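Local atomic coordinates of flagellar protein FlgA (Thermotoga maritima, PDB entry 3FRN), a protein that is probably a periplasmic chaperone that assists assembly of the flagellar basal-body P ring. Residues Val157-Leu165 with Phe179-Ile188; Asp206-Pro217 with Thr229-Leu239. One frame throughout, in Å; residues are numbered along the deposited sequence.

Contact 1: Val157-Leu165 with Phe179-Ile188; sequences VIKEEDVRL and FDVSEVVGKI
Val-157 meets two residues of 179-188 with its two methyls: CG2 crosses CG1 of Ile-188 at 4.1 Å, while CG1, placed anti to the backbone N (chi1 166°), reaches Gly-186 CA. The backbones beside them form a single bridge, Val-157 with Ile-188. Ile-158 contributes both of its peptide groups. Its N binds Lys-187 O at 2.8 Å, approached almost head-on to the carbonyl, and its O accepts from Gly-186 N at 3.0 Å, with the donor in the carbonyl plane. Those two bonds grip the type II turn Val-184 to Lys-187, whose glycine has a positive phi of 100°. The Ile-158 side chain lies against the turn's carbonyls, CG1 3.4 Å from Lys-187 O and CB 3.6 Å from Val-184 O. Lys-159 N is taken by Asp-162 OD2, met from above the carboxylate plane, which ties up the bend at 159-162. Glu-160 lays its CG across Val-185 CG1 at 3.7 Å; the carboxylate lies farther along an extended chain. Where the strand begins, Val-163 CG2 nestles against both methyls of Val-181, 3.8 Å from CG2, and the side chains run past each other in opposite senses. Val-146 touches both Val-163 and Val-184. Leu-165 CD1 comes last, 4.1 Å from Phe-179 O. Thus a weakly bonded helix packs on the start of strand 163-169 and the turn bonds to the loop before it, within the SAF family region.

Contact 2: Asp206-Pro217 with Thr229-Leu239; sequences DPPDVVKGQVVP and TFVEVLENGYL
Tyr-238 lies along the proline-rich run at 206-209, with Pro-208 CB over one face of its ring. CE1 is 3.5 Å from Pro-208 CA, and the hydroxyl donates to Asp-206 O at 2.8 Å, that oxygen lying in the ring plane at the edge. A leucine here would probably leave Asp-206 O without this donor and open a gap beside Pro-208. Beyond it, Asp-209 and Val-210 both face Gly-237 in a classic beta bulge: Gly-237 O takes a 2.9 Å bond from Val-210 N and a weak one from Asp-209 N. Val-210 CG2, wedged between its own N and carbonyl carbon (chi1 -62°), presses on the Gly-237 backbone, where a side chain's CB would come within 3.2 Å of it. Asn-236 OD1 sits against Val-211 CB, and Lys-212, extended, runs alongside Leu-234 O, its CG nearest. The type II turn Val-211 to Gln-214 is pinned by Gly-213 N to Val-233 O, and Gln-214 OE1 reaches back to Val-211 N. Val-233 is the bump that fills this bend: CB lies 3.5 Å from Val-211 O and CG2 3.1 Å from Gln-214 O, while flanking it CG1 meets Val-210 CG2 and CG2 meets Val-216 CG2. The antiparallel ladder follows, the axes of 215-217 and 229-233 being 141° apart in direction, with Val-216 and Val-231 as the hydrogen-bonded pair. On the other face, Phe-230 CD2 lies 3.9 Å from Val-215 CG1 and CE2 3.9 Å from Pro-217 CG. Strand 242-246 flanks 229-233 through Val-233 on Val-243 and a backbone bond between Glu-232 and Met-246, whereas strand 263-266 borders 215-219, with Pro-217 bonded to Leu-264.

How the contacts relate
From the N terminus the chain first passes through 157-165, then returns at 179-188, so contact 1 closes a loop of 13 intervening residues. Contact 2 opens only afterwards: 206-217 pairs with 229-239 across 11 residues, making a hairpin. The two loops are therefore in series, neither nested nor crossed, and their centres lie about 24 Å apart. They still meet at the junction, where Ile-188 CD1 packs on Pro-208 CD at 3.7 Å and Gly-186 O approaches Pro-207 CD. A backbone bond between Ile-188 and Lys-205 leads into that junction. Contact 1 ties a helix to strand 163-169; contact 2 belongs to the C-terminal five-stranded sheet.

Contact 1: Val157-Leu165 with Phe179-Ile188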
loop_
_atom_site.group_PDB
_atom_site.type_symbol
_atom_site.label_atom_id
_atom_site.label_comp_id
_atom_site.label_asym_id
_atom_site.label_seq_id
_atom_site.Cartn_x
_atom_site.Cartn_y
_atom_site.Cartn_z
ATOM N N VAL A 157 -16.984 -19.626 -2.580
ATOM C CA VAL A 157 -17.082 -18.542 -3.559
ATOM C C VAL A 157 -17.328 -17.230 -2.821
ATOM O O VAL A 157 -18.208 -17.157 -1.970
ATOM C CB VAL A 157 -18.234 -18.794 -4.581
ATOM C CG1 VAL A 157 -18.576 -17.532 -5.388
ATOM C CG2 VAL A 157 -17.887 -19.943 -5.509
ATOM N N ILE A 158 -16.547 -16.204 -3.140
ATOM C CA ILE A 158 -16.786 -14.869 -2.599
ATOM C C ILE A 158 -17.993 -14.233 -3.283
ATOM O O ILE A 158 -18.052 -14.162 -4.511
ATOM C CB ILE A 158 -15.570 -13.928 -2.803
ATOM C CG1 ILE A 158 -14.244 -14.626 -2.451
ATOM C CG2 ILE A 158 -15.772 -12.603 -2.050
ATOM C CD1 ILE A 158 -13.960 -14.750 -0.985
ATOM N N LYS A 159 -18.954 -13.779 -2.484
ATOM C CA LYS A 159 -20.074 -12.990 -2.995
ATOM C C LYS A 159 -20.105 -11.611 -2.342
ATOM O O LYS A 159 -19.407 -11.374 -1.354
ATOM C CB LYS A 159 -21.414 -13.720 -2.831
ATOM C CG LYS A 159 -21.617 -14.489 -1.526
ATOM C CD LYS A 159 -21.305 -15.979 -1.691
ATOM C CE LYS A 159 -22.321 -16.864 -0.977
ATOM N NZ LYS A 159 -22.679 -16.388 0.390
ATOM N N GLU A 160 -20.912 -10.709 -2.900
ATOM C CA GLU A 160 -20.966 -9.305 -2.460
ATOM C C GLU A 160 -21.271 -9.143 -0.971
ATOM O O GLU A 160 -20.900 -8.146 -0.359
ATOM C CB GLU A 160 -21.992 -8.523 -3.284
ATOM C CG GLU A 160 -21.802 -8.647 -4.789
ATOM C CD GLU A 160 -22.608 -7.631 -5.580
ATOM O OE1 GLU A 160 -21.998 -6.912 -6.404
ATOM O OE2 GLU A 160 -23.845 -7.547 -5.385
ATOM N N GLU A 161 -21.934 -10.145 -0.398
ATOM C CA GLU A 161 -22.305 -10.143 1.013
ATOM C C GLU A 161 -21.130 -10.470 1.932
ATOM O O GLU A 161 -21.188 -10.221 3.137
ATOM C CB GLU A 161 -23.439 -11.142 1.253
ATOM C CG GLU A 161 -24.470 -10.668 2.259
ATOM C CD GLU A 161 -25.313 -9.513 1.735
ATOM O OE1 GLU A 161 -25.742 -8.668 2.550
ATOM O OE2 GLU A 161 -25.547 -9.449 0.507
ATOM N N ASP A 162 -20.070 -11.033 1.364
ATOM C CA ASP A 162 -18.930 -11.461 2.158
ATOM C C ASP A 162 -17.964 -10.308 2.403
ATOM O O ASP A 162 -17.166 -10.344 3.341
ATOM C CB ASP A 162 -18.201 -12.625 1.472
ATOM C CG ASP A 162 -19.120 -13.810 1.161
ATOM O OD1 ASP A 162 -20.295 -13.809 1.596
ATOM O OD2 ASP A 162 -18.662 -14.750 0.477
ATOM N N VAL A 163 -18.031 -9.285 1.557
ATOM C CA VAL A 163 -16.999 -8.253 1.559
ATOM C C VAL A 163 -17.517 -6.823 1.694
ATOM O O VAL A 163 -18.624 -6.495 1.254
ATOM C CB VAL A 163 -16.066 -8.361 0.313
ATOM C CG1 VAL A 163 -15.237 -9.642 0.359
ATOM C CG2 VAL A 163 -16.861 -8.280 -0.984
ATOM N N ARG A 164 -16.705 -5.987 2.331
ATOM C CA ARG A 164 -16.926 -4.553 2.354
ATOM C C ARG A 164 -15.636 -3.841 1.950
ATOM O O ARG A 164 -14.593 -4.472 1.771
ATOM C CB ARG A 164 -17.393 -4.084 3.738
ATOM C CG ARG A 164 -16.350 -4.237 4.830
ATOM C CD ARG A 164 -16.787 -3.607 6.138
ATOM N NE ARG A 164 -15.881 -4.002 7.214
ATOM C CZ ARG A 164 -16.082 -5.035 8.026
ATOM N NH1 ARG A 164 -17.175 -5.776 7.905
ATOM N NH2 ARG A 164 -15.194 -5.324 8.967
ATOM N N LEU A 165 -15.725 -2.525 1.813
ATOM C CA LEU A 165 -14.600 -1.699 1.426
ATOM C C LEU A 165 -14.119 -0.921 2.651
ATOM O O LEU A 165 -14.929 -0.380 3.410
ATOM C CB LEU A 165 -15.041 -0.747 0.316
ATOM C CG LEU A 165 -14.102 -0.453 -0.850
ATOM C CD1 LEU A 165 -13.996 -1.638 -1.810
ATOM C CD2 LEU A 165 -14.602 0.778 -1.580
ATOM N N PHE A 179 -9.241 -3.462 -4.984
ATOM C CA PHE A 179 -9.715 -2.091 -4.798
ATOM C C PHE A 179 -11.188 -1.951 -5.157
ATOM O O PHE A 179 -11.738 -0.850 -5.174
ATOM C CB PHE A 179 -8.839 -1.119 -5.604
ATOM C CG PHE A 179 -7.365 -1.298 -5.354
ATOM C CD1 PHE A 179 -6.774 -0.786 -4.206
ATOM C CD2 PHE A 179 -6.576 -2.005 -6.248
ATOM C CE1 PHE A 179 -5.420 -0.963 -3.965
ATOM C CE2 PHE A 179 -5.220 -2.187 -6.008
ATOM C CZ PHE A 179 -4.643 -1.665 -4.865
ATOM N N ASP A 180 -11.820 -3.092 -5.419
ATOM C CA ASP A 180 -13.197 -3.138 -5.879
ATOM C C ASP A 180 -13.786 -4.502 -5.555
ATOM O O ASP A 180 -13.124 -5.529 -5.712
ATOM C CB ASP A 180 -13.256 -2.892 -7.389
ATOM C CG ASP A 180 -14.569 -2.279 -7.834
ATOM O OD1 ASP A 180 -15.275 -1.683 -6.990
ATOM O OD2 ASP A 180 -14.889 -2.379 -9.038
ATOM N N VAL A 181 -15.030 -4.503 -5.092
ATOM C CA VAL A 181 -15.768 -5.736 -4.845
ATOM C C VAL A 181 -15.862 -6.543 -6.148
ATOM O O VAL A 181 -15.697 -7.767 -6.152
ATOM C CB VAL A 181 -17.170 -5.421 -4.245
ATOM C CG1 VAL A 181 -18.099 -6.620 -4.311
ATOM C CG2 VAL A 181 -17.029 -4.946 -2.807
ATOM N N SER A 182 -16.068 -5.828 -7.252
ATOM C CA SER A 182 -16.152 -6.407 -8.591
ATOM C C SER A 182 -14.910 -7.201 -9.028
ATOM O O SER A 182 -14.986 -8.022 -9.945
ATOM C CB SER A 182 -16.446 -5.306 -9.606
ATOM O OG SER A 182 -16.346 -5.801 -10.925
ATOM N N GLU A 183 -13.778 -6.949 -8.374
ATOM C CA GLU A 183 -12.545 -7.678 -8.664
ATOM C C GLU A 183 -12.501 -9.043 -7.980
ATOM O O GLU A 183 -11.793 -9.940 -8.435
ATOM C CB GLU A 183 -11.323 -6.873 -8.227
ATOM C CG GLU A 183 -11.103 -5.581 -8.980
ATOM C CD GLU A 183 -10.010 -4.717 -8.357
ATOM O OE1 GLU A 183 -10.104 -3.478 -8.463
ATOM O OE2 GLU A 183 -9.060 -5.270 -7.761
ATOM N N VAL A 184 -13.251 -9.195 -6.891
ATOM C CA VAL A 184 -13.167 -10.402 -6.064
ATOM C C VAL A 184 -14.391 -11.321 -6.129
ATOM O O VAL A 184 -14.273 -12.513 -5.856
ATOM C CB VAL A 184 -12.899 -10.072 -4.585
ATOM C CG1 VAL A 184 -11.874 -11.029 -4.025
ATOM C CG2 VAL A 184 -12.400 -8.656 -4.435
ATOM N N VAL A 185 -15.563 -10.778 -6.461
ATOM C CA VAL A 185 -16.774 -11.613 -6.539
ATOM C C VAL A 185 -16.668 -12.668 -7.638
ATOM O O VAL A 185 -16.310 -12.361 -8.779
ATOM C CB VAL A 185 -18.089 -10.799 -6.700
ATOM C CG1 VAL A 185 -18.484 -10.183 -5.376
ATOM C CG2 VAL A 185 -17.970 -9.737 -7.802
ATOM N N GLY A 186 -16.972 -13.910 -7.273
ATOM C CA GLY A 186 -16.834 -15.030 -8.182
ATOM C C GLY A 186 -15.565 -15.818 -7.926
ATOM O O GLY A 186 -15.441 -16.956 -8.379
ATOM N N LYS A 187 -14.622 -15.216 -7.202
ATOM C CA LYS A 187 -13.369 -15.877 -6.870
ATOM C C LYS A 187 -13.599 -16.923 -5.796
ATOM O O LYS A 187 -14.543 -16.831 -5.018
ATOM C CB LYS A 187 -12.314 -14.876 -6.388
ATOM C CG LYS A 187 -11.780 -13.923 -7.457
ATOM C CD LYS A 187 -10.547 -14.470 -8.143
ATOM C CE LYS A 187 -10.080 -13.540 -9.263
ATOM N NZ LYS A 187 -9.390 -12.315 -8.759
ATOM N N ILE A 188 -12.707 -17.904 -5.758
ATOM C CA ILE A 188 -12.793 -19.024 -4.836
ATOM C C ILE A 188 -11.660 -18.905 -3.814
ATOM O O ILE A 188 -10.499 -18.799 -4.187
ATOM C CB ILE A 188 -12.733 -20.370 -5.624
ATOM C CG1 ILE A 188 -13.995 -20.520 -6.481
ATOM C CG2 ILE A 188 -12.579 -21.566 -4.693
ATOM C CD1 ILE A 188 -13.909 -21.595 -7.521
#

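Contact 2: Asp206-Pro217 with Thr229-Leu239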
loop_
_atom_site.group_PDB
_atom_site.type_symbol
_atom_site.label_atom_id
_atom_site.label_comp_id
_atom_site.label_asym_id
_atom_site.label_seq_id
_atom_site.Cartn_x
_atom_site.Cartn_y
_atom_site.Cartn_z
ATOM N N ASP A 206 -9.266 -17.997 -9.379
ATOM C CA ASP A 206 -10.360 -17.851 -10.320
ATOM C C ASP A 206 -11.237 -19.104 -10.352
ATOM O O ASP A 206 -10.763 -20.200 -10.041
ATOM C CB ASP A 206 -9.797 -17.535 -11.705
ATOM C CG ASP A 206 -9.267 -16.113 -11.809
ATOM O OD1 ASP A 206 -9.956 -15.269 -12.422
ATOM O OD2 ASP A 206 -8.171 -15.833 -11.273
ATOM N N PRO A 207 -12.532 -18.944 -10.689
ATOM C CA PRO A 207 -13.395 -20.109 -10.919
ATOM C C PRO A 207 -12.917 -20.936 -12.118
ATOM O O PRO A 207 -12.388 -20.370 -13.080
ATOM C CB PRO A 207 -14.762 -19.479 -11.211
ATOM C CG PRO A 207 -14.460 -18.083 -11.656
ATOM C CD PRO A 207 -13.266 -17.677 -10.853
ATOM N N PRO A 208 -13.064 -22.272 -12.049
ATOM C CA PRO A 208 -12.602 -23.166 -13.124
ATOM C C PRO A 208 -13.467 -23.041 -14.363
ATOM O O PRO A 208 -14.642 -22.711 -14.250
ATOM C CB PRO A 208 -12.743 -24.567 -12.516
ATOM C CG PRO A 208 -12.941 -24.357 -11.050
ATOM C CD PRO A 208 -13.639 -23.035 -10.930
ATOM N N ASP A 209 -12.891 -23.291 -15.536
ATOM C CA ASP A 209 -13.641 -23.124 -16.785
ATOM C C ASP A 209 -14.621 -24.278 -17.017
ATOM O O ASP A 209 -15.620 -24.125 -17.715
ATOM C CB ASP A 209 -12.678 -22.956 -17.959
ATOM C CG ASP A 209 -11.649 -21.862 -17.715
ATOM O OD1 ASP A 209 -11.943 -20.917 -16.959
ATOM O OD2 ASP A 209 -10.541 -21.943 -18.279
ATOM N N VAL A 210 -14.304 -25.438 -16.445
ATOM C CA VAL A 210 -15.249 -26.549 -16.312
ATOM C C VAL A 210 -15.219 -27.101 -14.884
ATOM O O VAL A 210 -14.187 -27.090 -14.219
ATOM C CB VAL A 210 -14.995 -27.722 -17.317
ATOM C CG1 VAL A 210 -15.140 -27.268 -18.767
ATOM C CG2 VAL A 210 -13.647 -28.374 -17.073
ATOM N N VAL A 211 -16.362 -27.574 -14.412
ATOM C CA VAL A 211 -16.418 -28.174 -13.088
ATOM C C VAL A 211 -16.617 -29.681 -13.190
ATOM O O VAL A 211 -17.096 -30.188 -14.209
ATOM C CB VAL A 211 -17.510 -27.530 -12.193
ATOM C CG1 VAL A 211 -17.220 -26.051 -11.979
ATOM C CG2 VAL A 211 -18.900 -27.724 -12.790
ATOM N N LYS A 212 -16.225 -30.388 -12.136
ATOM C CA LYS A 212 -16.436 -31.823 -12.032
ATOM C C LYS A 212 -17.929 -32.121 -12.169
ATOM O O LYS A 212 -18.748 -31.556 -11.440
ATOM C CB LYS A 212 -15.910 -32.315 -10.682
ATOM C CG LYS A 212 -15.822 -33.811 -10.546
ATOM C CD LYS A 212 -15.597 -34.241 -9.098
ATOM C CE LYS A 212 -15.839 -35.751 -8.953
ATOM N NZ LYS A 212 -15.945 -36.185 -7.521
ATOM N N GLY A 213 -18.279 -32.982 -13.124
ATOM C CA GLY A 213 -19.664 -33.421 -13.296
ATOM C C GLY A 213 -20.470 -32.636 -14.316
ATOM O O GLY A 213 -21.610 -32.999 -14.629
ATOM N N GLN A 214 -19.879 -31.563 -14.834
ATOM C CA GLN A 214 -20.522 -30.697 -15.828
ATOM C C GLN A 214 -20.640 -31.395 -17.186
ATOM O O GLN A 214 -19.777 -32.188 -17.554
ATOM C CB GLN A 214 -19.707 -29.412 -15.976
ATOM C CG GLN A 214 -20.371 -28.272 -16.732
ATOM C CD GLN A 214 -19.433 -27.082 -16.882
ATOM O OE1 GLN A 214 -18.513 -26.899 -16.086
ATOM N NE2 GLN A 214 -19.658 -26.271 -17.910
ATOM N N VAL A 215 -21.717 -31.108 -17.916
ATOM C CA VAL A 215 -21.869 -31.605 -19.284
ATOM C C VAL A 215 -21.360 -30.570 -20.285
ATOM O O VAL A 215 -21.854 -29.429 -20.331
ATOM C CB VAL A 215 -23.333 -31.987 -19.613
ATOM C CG1 VAL A 215 -23.501 -32.289 -21.105
ATOM C CG2 VAL A 215 -23.752 -33.195 -18.798
ATOM N N VAL A 216 -20.363 -30.968 -21.072
ATOM C CA VAL A 216 -19.842 -30.115 -22.136
ATOM C C VAL A 216 -19.792 -30.884 -23.456
ATOM O O VAL A 216 -19.662 -32.109 -23.447
ATOM C CB VAL A 216 -18.436 -29.524 -21.793
ATOM C CG1 VAL A 216 -18.564 -28.333 -20.841
ATOM C CG2 VAL A 216 -17.500 -30.587 -21.228
ATOM N N PRO A 217 -19.926 -30.171 -24.593
ATOM C CA PRO A 217 -19.643 -30.778 -25.891
ATOM C C PRO A 217 -18.186 -31.227 -26.003
ATOM O O PRO A 217 -17.316 -30.670 -25.342
ATOM C CB PRO A 217 -19.924 -29.643 -26.880
ATOM C CG PRO A 217 -20.838 -28.723 -26.157
ATOM C CD PRO A 217 -20.382 -28.778 -24.739
ATOM N N THR A 229 -19.813 -35.294 -29.640
ATOM C CA THR A 229 -20.706 -35.720 -28.552
ATOM C C THR A 229 -20.617 -34.869 -27.275
ATOM O O THR A 229 -19.798 -33.959 -27.185
ATOM C CB THR A 229 -20.453 -37.204 -28.185
ATOM O OG1 THR A 229 -21.498 -37.676 -27.326
ATOM C CG2 THR A 229 -19.098 -37.379 -27.487
ATOM N N PHE A 230 -21.470 -35.177 -26.297
ATOM C CA PHE A 230 -21.420 -34.558 -24.967
ATOM C C PHE A 230 -20.745 -35.499 -23.963
ATOM O O PHE A 230 -20.939 -36.713 -24.019
ATOM C CB PHE A 230 -22.830 -34.204 -24.475
ATOM C CG PHE A 230 -23.527 -33.162 -25.308
ATOM C CD1 PHE A 230 -24.318 -33.531 -26.394
ATOM C CD2 PHE A 230 -23.399 -31.810 -25.002
ATOM C CE1 PHE A 230 -24.961 -32.569 -27.164
ATOM C CE2 PHE A 230 -24.040 -30.842 -25.768
ATOM C CZ PHE A 230 -24.823 -31.222 -26.849
ATOM N N VAL A 231 -19.950 -34.942 -23.051
ATOM C CA VAL A 231 -19.272 -35.749 -22.026
ATOM C C VAL A 231 -19.490 -35.210 -20.616
ATOM O O VAL A 231 -19.938 -34.074 -20.442
ATOM C CB VAL A 231 -17.749 -35.866 -22.279
ATOM C CG1 VAL A 231 -17.461 -36.665 -23.545
ATOM C CG2 VAL A 231 -17.098 -34.486 -22.329
ATOM N N GLU A 232 -19.167 -36.033 -19.616
ATOM C CA GLU A 232 -19.214 -35.602 -18.222
ATOM C C GLU A 232 -17.823 -35.566 -17.603
ATOM O O GLU A 232 -17.129 -36.584 -17.547
ATOM C CB GLU A 232 -20.131 -36.487 -17.383
ATOM C CG GLU A 232 -20.607 -35.796 -16.112
ATOM C CD GLU A 232 -21.088 -36.754 -15.036
ATOM O OE1 GLU A 232 -21.621 -36.247 -14.008
ATOM O OE2 GLU A 232 -20.939 -38.004 -15.209
ATOM N N VAL A 233 -17.453 -34.385 -17.113
ATOM C CA VAL A 233 -16.114 -34.099 -16.592
ATOM C C VAL A 233 -15.841 -34.751 -15.226
ATOM O O VAL A 233 -16.679 -34.693 -14.322
ATOM C CB VAL A 233 -15.883 -32.574 -16.501
ATOM C CG1 VAL A 233 -14.435 -32.267 -16.658
ATOM C CG2 VAL A 233 -16.650 -31.834 -17.592
ATOM N N LEU A 234 -14.664 -35.368 -15.089
ATOM C CA LEU A 234 -14.281 -36.102 -13.865
ATOM C C LEU A 234 -13.572 -35.204 -12.846
ATOM O O LEU A 234 -13.456 -35.559 -11.673
ATOM C CB LEU A 234 -13.392 -37.307 -14.226
ATOM C CG LEU A 234 -12.927 -38.441 -13.287
ATOM C CD1 LEU A 234 -11.668 -38.082 -12.471
ATOM C CD2 LEU A 234 -14.051 -38.974 -12.390
ATOM N N GLU A 235 -13.089 -34.049 -13.306
ATOM C CA GLU A 235 -12.354 -33.108 -12.462
ATOM C C GLU A 235 -12.748 -31.680 -12.822
ATOM O O GLU A 235 -13.302 -31.430 -13.894
ATOM C CB GLU A 235 -10.846 -33.260 -12.679
ATOM C CG GLU A 235 -10.229 -34.557 -12.193
ATOM C CD GLU A 235 -9.129 -35.056 -13.118
ATOM O OE1 GLU A 235 -9.074 -34.600 -14.281
ATOM O OE2 GLU A 235 -8.326 -35.912 -12.685
ATOM N N ASN A 236 -12.447 -30.741 -11.930
ATOM C CA ASN A 236 -12.527 -29.322 -12.265
ATOM C C ASN A 236 -11.359 -28.976 -13.184
ATOM O O ASN A 236 -10.329 -29.639 -13.144
ATOM C CB ASN A 236 -12.510 -28.476 -10.996
ATOM C CG ASN A 236 -13.775 -28.643 -10.173
ATOM O OD1 ASN A 236 -14.657 -27.784 -10.194
ATOM N ND2 ASN A 236 -13.881 -29.761 -9.456
ATOM N N GLY A 237 -11.516 -27.969 -14.041
ATOM C CA GLY A 237 -10.462 -27.667 -15.014
ATOM C C GLY A 237 -10.463 -26.273 -15.605
ATOM O O GLY A 237 -11.498 -25.605 -15.686
ATOM N N TYR A 238 -9.284 -25.830 -16.026
ATOM C CA TYR A 238 -9.138 -24.513 -16.647
ATOM C C TYR A 238 -8.835 -24.742 -18.125
ATOM O O TYR A 238 -8.551 -25.872 -18.509
ATOM C CB TYR A 238 -8.009 -23.709 -15.961
ATOM C CG TYR A 238 -8.292 -23.352 -14.501
ATOM C CD1 TYR A 238 -9.036 -22.224 -14.174
ATOM C CD2 TYR A 238 -7.824 -24.145 -13.461
ATOM C CE1 TYR A 238 -9.313 -21.893 -12.864
ATOM C CE2 TYR A 238 -8.099 -23.824 -12.139
ATOM C CZ TYR A 238 -8.836 -22.693 -11.851
ATOM O OH TYR A 238 -9.105 -22.359 -10.549
ATOM N N LEU A 239 -8.924 -23.723 -18.946
ATOM C CA LEU A 239 -8.476 -23.773 -20.317
ATOM C C LEU A 239 -7.119 -24.357 -20.477
ATOM O O LEU A 239 -6.258 -23.988 -19.779
ATOM C CB LEU A 239 -8.391 -22.360 -20.811
ATOM C CG LEU A 239 -9.359 -22.068 -21.924
ATOM C CD1 LEU A 239 -8.810 -22.764 -23.171
ATOM C CD2 LEU A 239 -10.779 -22.530 -21.543
#